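Local coordinates for protein phosphoribosylaminoimidazole-succinocarboxamide synthase (Saccharomyces cerevisiae, PDB 2CNQ) that catalyses the ATP-dependent joining of L-aspartate to carboxyaminoimidazole ribotide to give SAICAR, a step of de novo purine biosynthesis, at residues K260-D265 / Q282-R287; D9-L14 / A91-P96. All blocks are in the same frame, centred on the assembly; numbering follows the deposited sequence.

How the interactions relate
The two interactions share no helix or strand, and their nearest atoms are about 19 Å apart. Interaction 1 pairs helix 261-269 with the C-terminal helix 282-300; its aliphatic part is buried, an arginine-aromatic contact lies on the exposed side, and residues 260-265 also carry basic groups that bind two nucleotides. Interaction 2 lies farther from the centre of the chain and joins two irregular segments, the loop leading into strand 14-17 and the turn before helix 96-102. It is aliphatic throughout, with a lysine laid along its outer edge. Both contacts are partly buried and mainly side chains make them, yet only interaction 1 directly borders a ligand.

Interaction 1: K260-D265 / Q282-R287; sequences KQFLRD and QDIVDR. With ADP (adenosine-5'-diphosphate), chain F; AMZ (aminoimidazole 4-carboxamide ribonucleotide), chain C.
Phe262 swings CG away from its backbone N (chi1 170°), which carries the ring to helix 282-300, where Arg287, bent at chi3 in the conformer described, one of two, folds its guanidinium against it. The ring's outer edge lies over one face of the guanidinium, away from its centre, with the two planes 55° apart: Phe262 CE2 is 3.4 Å from Arg287 NH2, which lies near the ring plane at its edge. This is therefore not a parallel stack. Asp283, one turn earlier, holds the guanidinium of this conformer from its edge by a salt bridge, Arg287 NH1 to Asp283 OD2 2.9 Å, nearly in the guanidinium plane. Deeper in, Ile284 CD1 comes obliquely to Phe262 CZ at 3.8 Å, and Ile284 CG2 meets Leu263 CD1.

Arg264 belongs to the active site. Arg264 NE bonds ADP O1A at 2.8 Å, while Arg264 NH2 grips ADP O2A along an almost straight bond (178°) and also AMZ O1 at 2.9 Å. Gln261 OE1 accepts from Arg264 NH1, the donor lying above the amide carbonyl plane of Gln261, and thus helps set the arginine's rotation.

The segments run roughly antiparallel, their axes 10.3 Å apart at closest approach. Leu263 also packs on Ile39 and Met280, Phe262 continues onto Thr288 and Lys291 of helix 282-300, and Arg264 touches Arg242 of strand 228-245.

Interaction 2: D9-L14 / A91-P96; sequences DGILPL and AKLSEP
Ile11 drives its CD1 methyl between Lys92 and Leu93. Its outer branch is extended (chi2 162°), which puts Ile11 CD1 3.5 Å from Lys92 CD and 3.8 Å from Leu93 CD2, while the shorter CG2 branch lies against the same leucine methyl. Lys92, in the conformer described, one of two, lies crosswise to Ile11: its chain runs straight as far as CE and offers the methyl its CG and CD, then bends at chi4 (60°). That bend turns Lys92 NZ to the syn lone pair of Glu95 OE1, 2.8 Å away, so the lysine covers the isoleucine with its hydrocarbon while its charge is paired within its own turn.

Residues 91-94 have helical backbone angles without the regular bonding, held by Ser94 N to Ala91 O and Glu95 N to Lys92 O, and Glu95 takes the N-cap position of helix 96-102; the contact thus ties this turn to the loop that enters strand 14-17, an outermost strand of the antiparallel sheet. Tyr98 of that helix touches Ile11, Lys92 and Leu93, and bonds Asp9 OD2 through its hydroxyl.

Leu93 and Ile11 lie alongside each other, pointing opposite ways. The second methyl of Leu93, CD1, meets Leu12 CD1 at 3.7 Å, and Leu12 in turn packs on the loop residues Val26 and Pro90 and on Tyr24 of strand 21-25.

Interaction 1: K260-D265 / Q282-R287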
loop_
_atom_site.group_PDB
_atom_site.type_symbol
_atom_site.label_atom_id
_atom_site.label_comp_id
_atom_site.label_asym_id
_atom_site.label_seq_id
_atom_site.Cartn_x
_atom_site.Cartn_y
_atom_site.Cartn_z
ATOM N N LYS A 260 1.076 -9.122 3.049
ATOM C CA LYS A 260 2.438 -9.219 3.467
ATOM C C LYS A 260 2.578 -9.802 4.832
ATOM O O LYS A 260 3.673 -10.181 5.195
ATOM C CB LYS A 260 3.081 -7.851 3.468
ATOM C CG LYS A 260 4.597 -7.948 3.519
ATOM C CD LYS A 260 5.258 -6.666 3.915
ATOM C CE LYS A 260 5.034 -5.576 2.930
ATOM N NZ LYS A 260 6.102 -4.541 3.050
ATOM N N GLN A 261 1.531 -9.805 5.628
ATOM C CA GLN A 261 1.658 -10.314 6.961
ATOM C C GLN A 261 2.159 -11.737 6.959
ATOM O O GLN A 261 2.850 -12.130 7.871
ATOM C CB GLN A 261 0.359 -10.217 7.736
ATOM C CG GLN A 261 0.568 -10.330 9.203
ATOM C CD GLN A 261 1.348 -9.158 9.722
ATOM O OE1 GLN A 261 1.116 -8.033 9.318
ATOM N NE2 GLN A 261 2.284 -9.417 10.615
ATOM N N PHE A 262 1.851 -12.507 5.945
ATOM C CA PHE A 262 2.350 -13.841 5.873
ATOM C C PHE A 262 3.860 -13.822 5.935
ATOM O O PHE A 262 4.475 -14.607 6.626
ATOM C CB PHE A 262 1.900 -14.442 4.579
ATOM C CG PHE A 262 2.542 -15.730 4.304
ATOM C CD1 PHE A 262 3.478 -15.821 3.312
ATOM C CD2 PHE A 262 2.257 -16.837 5.067
ATOM C CE1 PHE A 262 4.115 -16.998 3.066
ATOM C CE2 PHE A 262 2.883 -18.016 4.821
ATOM C CZ PHE A 262 3.825 -18.097 3.820
ATOM N N LEU A 263 4.476 -12.946 5.158
ATOM C CA LEU A 263 5.916 -12.871 5.120
ATOM C C LEU A 263 6.430 -12.318 6.396
ATOM O O LEU A 263 7.381 -12.827 6.940
ATOM C CB LEU A 263 6.366 -12.025 3.957
ATOM C CG LEU A 263 7.855 -11.778 3.934
ATOM C CD1 LEU A 263 8.649 -13.061 3.785
ATOM C CD2 LEU A 263 8.199 -10.790 2.860
ATOM N N ARG A 264 5.829 -11.262 6.896
ATOM C CA ARG A 264 6.260 -10.713 8.160
ATOM C C ARG A 264 6.286 -11.781 9.208
ATOM O O ARG A 264 7.243 -11.918 9.959
ATOM C CB ARG A 264 5.319 -9.629 8.585
ATOM C CG ARG A 264 5.318 -8.412 7.733
ATOM C CD ARG A 264 4.337 -7.457 8.255
ATOM N NE ARG A 264 4.241 -6.261 7.439
ATOM C CZ ARG A 264 3.127 -5.800 6.914
ATOM N NH1 ARG A 264 1.973 -6.394 7.112
ATOM N NH2 ARG A 264 3.197 -4.735 6.158
ATOM N N ASP A 265 5.208 -12.522 9.291
ATOM C CA ASP A 265 5.106 -13.511 10.317
ATOM C C ASP A 265 6.093 -14.623 10.124
ATOM O O ASP A 265 6.634 -15.130 11.090
ATOM C CB ASP A 265 3.696 -14.030 10.394
ATOM C CG ASP A 265 2.708 -13.031 10.960
ATOM O OD1 ASP A 265 1.518 -13.352 10.910
ATOM O OD2 ASP A 265 3.100 -11.978 11.443
ATOM N N GLN A 282 11.740 -20.760 -1.640
ATOM C CA GLN A 282 10.808 -20.738 -2.730
ATOM C C GLN A 282 9.396 -20.927 -2.252
ATOM O O GLN A 282 8.493 -20.332 -2.786
ATOM C CB GLN A 282 11.158 -21.828 -3.714
ATOM C CG GLN A 282 10.370 -21.773 -4.983
ATOM C CD GLN A 282 10.758 -20.591 -5.825
ATOM O OE1 GLN A 282 11.921 -20.458 -6.228
ATOM N NE2 GLN A 282 9.808 -19.705 -6.080
ATOM N N ASP A 283 9.189 -21.765 -1.263
ATOM C CA ASP A 283 7.870 -21.987 -0.748
ATOM C C ASP A 283 7.257 -20.707 -0.241
ATOM O O ASP A 283 6.072 -20.479 -0.399
ATOM C CB ASP A 283 8.009 -22.960 0.416
ATOM C CG ASP A 283 6.744 -23.279 1.047
ATOM O OD1 ASP A 283 5.897 -23.798 0.326
ATOM O OD2 ASP A 283 6.595 -23.017 2.254
ATOM N N ILE A 284 8.068 -19.880 0.392
ATOM C CA ILE A 284 7.587 -18.640 0.930
ATOM C C ILE A 284 7.351 -17.651 -0.169
ATOM O O ILE A 284 6.379 -16.937 -0.145
ATOM C CB ILE A 284 8.574 -18.133 1.960
ATOM C CG1 ILE A 284 8.699 -19.133 3.109
ATOM C CG2 ILE A 284 8.184 -16.780 2.466
ATOM C CD1 ILE A 284 7.396 -19.523 3.762
ATOM N N VAL A 285 8.234 -17.606 -1.152
ATOM C CA VAL A 285 7.979 -16.785 -2.314
ATOM C C VAL A 285 6.669 -17.165 -2.898
ATOM O O VAL A 285 5.824 -16.332 -3.182
ATOM C CB VAL A 285 9.079 -16.982 -3.353
ATOM C CG1 VAL A 285 8.716 -16.301 -4.638
ATOM C CG2 VAL A 285 10.389 -16.491 -2.841
ATOM N N ASP A 286 6.491 -18.444 -3.126
ATOM C CA ASP A 286 5.329 -18.889 -3.840
ATOM C C ASP A 286 4.085 -18.643 -3.045
ATOM O O ASP A 286 3.085 -18.217 -3.582
ATOM C CB ASP A 286 5.460 -20.354 -4.150
ATOM C CG ASP A 286 6.539 -20.648 -5.161
ATOM O OD1 ASP A 286 6.822 -21.842 -5.316
ATOM O OD2 ASP A 286 7.061 -19.734 -5.806
ATOM N N ARG A 287 4.135 -18.882 -1.757
ATOM C CA ARG A 287 2.966 -18.713 -0.923
ATOM C C ARG A 287 2.601 -17.256 -0.803
ATOM O O ARG A 287 1.451 -16.898 -0.787
ATOM C CB ARG A 287 3.231 -19.334 0.429
ATOM C CG ARG A 287 3.194 -20.853 0.347
ATOM C CD ARG A 287 3.823 -21.515 1.539
ATOM N NE ARG A 287 3.016 -21.323 2.721
ATOM C CZ ARG A 287 3.422 -21.645 3.942
ATOM N NH1 ARG A 287 4.627 -22.165 4.141
ATOM N NH2 ARG A 287 2.626 -21.431 4.971
HETATM P PB ADP F . 8.192 -2.432 4.884
HETATM O O1B ADP F . 9.552 -2.235 4.303
HETATM O O2B ADP F . 7.573 -1.182 5.447
HETATM O O3B ADP F . 7.318 -3.212 3.930
HETATM P PA ADP F . 6.821 -3.544 6.758
HETATM O O1A ADP F . 6.616 -4.747 7.596
HETATM O O2A ADP F . 5.742 -3.538 5.738
HETATM O O3A ADP F . 8.281 -3.351 6.199
HETATM O "O5'" ADP F . 6.645 -2.216 7.569
HETATM C "C5'" ADP F . 5.340 -1.808 7.919
HETATM C "C4'" ADP F . 5.307 -0.631 8.872
HETATM O "O4'" ADP F . 5.858 -1.072 10.108
HETATM C "C3'" ADP F . 6.149 0.500 8.342
HETATM O "O3'" ADP F . 5.597 1.737 8.756
HETATM C "C2'" ADP F . 7.459 0.241 9.016
HETATM O "O2'" ADP F . 8.184 1.431 9.187
HETATM C "C1'" ADP F . 7.027 -0.312 10.354
HETATM N N9 ADP F . 8.016 -1.208 10.943
HETATM C C8 ADP F . 8.745 -2.075 10.263
HETATM N N7 ADP F . 9.571 -2.746 11.076
HETATM C C5 ADP F . 9.343 -2.306 12.302
HETATM C C6 ADP F . 9.911 -2.664 13.584
HETATM N N6 ADP F . 10.872 -3.618 13.631
HETATM N N1 ADP F . 9.437 -1.990 14.648
HETATM C C2 ADP F . 8.474 -1.026 14.543
HETATM N N3 ADP F . 7.903 -0.663 13.371
HETATM C C4 ADP F . 8.309 -1.277 12.234
HETATM O O5 AMZ C . 4.356 0.828 3.930
HETATM C C6 AMZ C . 4.208 1.283 5.045
HETATM N N2 AMZ C . 5.023 2.181 5.586
HETATM C C3A AMZ C . 3.083 0.877 5.865
HETATM C C7A AMZ C . 2.149 -0.055 5.530
HETATM N N3 AMZ C . 1.939 -0.765 4.405
HETATM N N1 AMZ C . 2.828 1.345 7.099
HETATM C C5 AMZ C . 1.747 0.728 7.519
HETATM N N AMZ C . 1.329 -0.146 6.575
HETATM C C1 AMZ C . 0.136 -0.952 6.649
HETATM C C2 AMZ C . 0.369 -2.357 7.116
HETATM C C3 AMZ C . -0.954 -2.713 7.731
HETATM O O2 AMZ C . -1.811 -3.060 6.666
HETATM O O1 AMZ C . 0.745 -3.171 6.025
HETATM O O AMZ C . -0.665 -0.372 7.640
HETATM C C AMZ C . -1.377 -1.384 8.335
HETATM C C4 AMZ C . -1.126 -1.272 9.803
HETATM O O3 AMZ C . 0.178 -1.759 10.076
HETATM P P AMZ C . 0.622 -1.913 11.601
HETATM O OP1 AMZ C . 0.806 -0.540 12.155
HETATM O O4 AMZ C . 1.925 -2.673 11.511
HETATM O OP2 AMZ C . -0.433 -2.656 12.353
#

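Interaction 2: D9-L14 / A91-P96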
loop_
_atom_site.group_PDB
_atom_site.type_symbol
_atom_site.label_atom_id
_atom_site.label_comp_id
_atom_site.label_asym_id
_atom_site.label_seq_id
_atom_site.Cartn_x
_atom_site.Cartn_y
_atom_site.Cartn_z
ATOM N N ASP A 9 19.431 2.915 -17.777
ATOM C CA ASP A 9 20.568 3.434 -18.505
ATOM C C ASP A 9 20.558 4.929 -18.628
ATOM O O ASP A 9 21.005 5.501 -19.613
ATOM C CB ASP A 9 20.684 2.786 -19.871
ATOM C CG ASP A 9 21.056 1.337 -19.754
ATOM O OD1 ASP A 9 21.866 1.009 -18.873
ATOM O OD2 ASP A 9 20.545 0.516 -20.504
ATOM N N GLY A 10 20.076 5.574 -17.596
ATOM C CA GLY A 10 20.101 6.996 -17.542
ATOM C C GLY A 10 19.126 7.661 -18.439
ATOM O O GLY A 10 19.186 8.856 -18.596
ATOM N N ILE A 11 18.189 6.932 -19.019
ATOM C CA ILE A 11 17.275 7.524 -19.948
ATOM C C ILE A 11 16.406 8.552 -19.273
ATOM O O ILE A 11 16.072 9.553 -19.858
ATOM C CB ILE A 11 16.491 6.456 -20.633
ATOM C CG1 ILE A 11 17.429 5.690 -21.562
ATOM C CG2 ILE A 11 15.330 7.021 -21.402
ATOM C CD1 ILE A 11 16.875 4.370 -21.969
ATOM N N LEU A 12 16.046 8.289 -18.026
ATOM C CA LEU A 12 15.353 9.231 -17.168
ATOM C C LEU A 12 16.156 9.319 -15.919
ATOM O O LEU A 12 16.692 8.339 -15.475
ATOM C CB LEU A 12 13.989 8.745 -16.789
ATOM C CG LEU A 12 13.027 8.503 -17.917
ATOM C CD1 LEU A 12 11.781 7.899 -17.355
ATOM C CD2 LEU A 12 12.743 9.772 -18.671
ATOM N N PRO A 13 16.167 10.468 -15.287
ATOM C CA PRO A 13 16.788 10.557 -13.991
ATOM C C PRO A 13 16.048 9.739 -12.979
ATOM O O PRO A 13 14.831 9.678 -12.990
ATOM C CB PRO A 13 16.679 12.029 -13.660
ATOM C CG PRO A 13 16.406 12.742 -14.943
ATOM C CD PRO A 13 15.627 11.742 -15.740
ATOM N N LEU A 14 16.789 9.160 -12.077
ATOM C CA LEU A 14 16.222 8.431 -10.994
ATOM C C LEU A 14 15.905 9.369 -9.893
ATOM O O LEU A 14 16.783 10.054 -9.423
ATOM C CB LEU A 14 17.210 7.378 -10.557
ATOM C CG LEU A 14 16.763 6.450 -9.435
ATOM C CD1 LEU A 14 15.609 5.598 -9.864
ATOM C CD2 LEU A 14 17.931 5.638 -9.005
ATOM N N ALA A 91 10.947 7.274 -26.406
ATOM C CA ALA A 91 10.832 6.136 -27.268
ATOM C C ALA A 91 11.748 5.030 -26.855
ATOM O O ALA A 91 11.405 3.878 -26.987
ATOM C CB ALA A 91 11.115 6.533 -28.691
ATOM N N LYS A 92 12.923 5.361 -26.384
ATOM C CA LYS A 92 13.855 4.328 -26.036
ATOM C C LYS A 92 13.281 3.385 -25.012
ATOM O O LYS A 92 13.633 2.231 -24.998
ATOM C CB LYS A 92 15.149 4.960 -25.589
ATOM C CG LYS A 92 16.248 4.001 -25.517
ATOM C CD LYS A 92 17.600 4.652 -25.404
ATOM C CE LYS A 92 18.661 3.605 -25.381
ATOM N NZ LYS A 92 18.649 2.772 -26.605
ATOM N N LEU A 93 12.405 3.880 -24.126
ATOM C CA LEU A 93 11.875 3.008 -23.096
ATOM C C LEU A 93 10.891 2.001 -23.600
ATOM O O LEU A 93 10.508 1.120 -22.876
ATOM C CB LEU A 93 11.286 3.810 -21.977
ATOM C CG LEU A 93 12.313 4.629 -21.222
ATOM C CD1 LEU A 93 11.612 5.384 -20.128
ATOM C CD2 LEU A 93 13.397 3.786 -20.651
ATOM N N SER A 94 10.511 2.112 -24.865
ATOM C CA SER A 94 9.752 1.063 -25.498
ATOM C C SER A 94 10.602 -0.018 -26.071
ATOM O O SER A 94 10.080 -1.026 -26.485
ATOM C CB SER A 94 8.912 1.641 -26.599
ATOM O OG SER A 94 7.870 2.427 -26.094
ATOM N N GLU A 95 11.891 0.181 -26.142
ATOM C CA GLU A 95 12.767 -0.871 -26.606
ATOM C C GLU A 95 12.677 -1.964 -25.598
ATOM O O GLU A 95 12.561 -1.713 -24.418
ATOM C CB GLU A 95 14.185 -0.366 -26.736
ATOM C CG GLU A 95 14.265 0.715 -27.785
ATOM C CD GLU A 95 15.557 1.450 -27.827
ATOM O OE1 GLU A 95 16.480 1.140 -27.061
ATOM O OE2 GLU A 95 15.620 2.407 -28.617
ATOM N N PRO A 96 12.732 -3.204 -26.017
ATOM C CA PRO A 96 12.430 -4.318 -25.120
ATOM C C PRO A 96 13.273 -4.386 -23.894
ATOM O O PRO A 96 12.770 -4.802 -22.884
ATOM C CB PRO A 96 12.561 -5.537 -25.970
ATOM C CG PRO A 96 13.133 -5.115 -27.173
ATOM C CD PRO A 96 12.905 -3.637 -27.389
#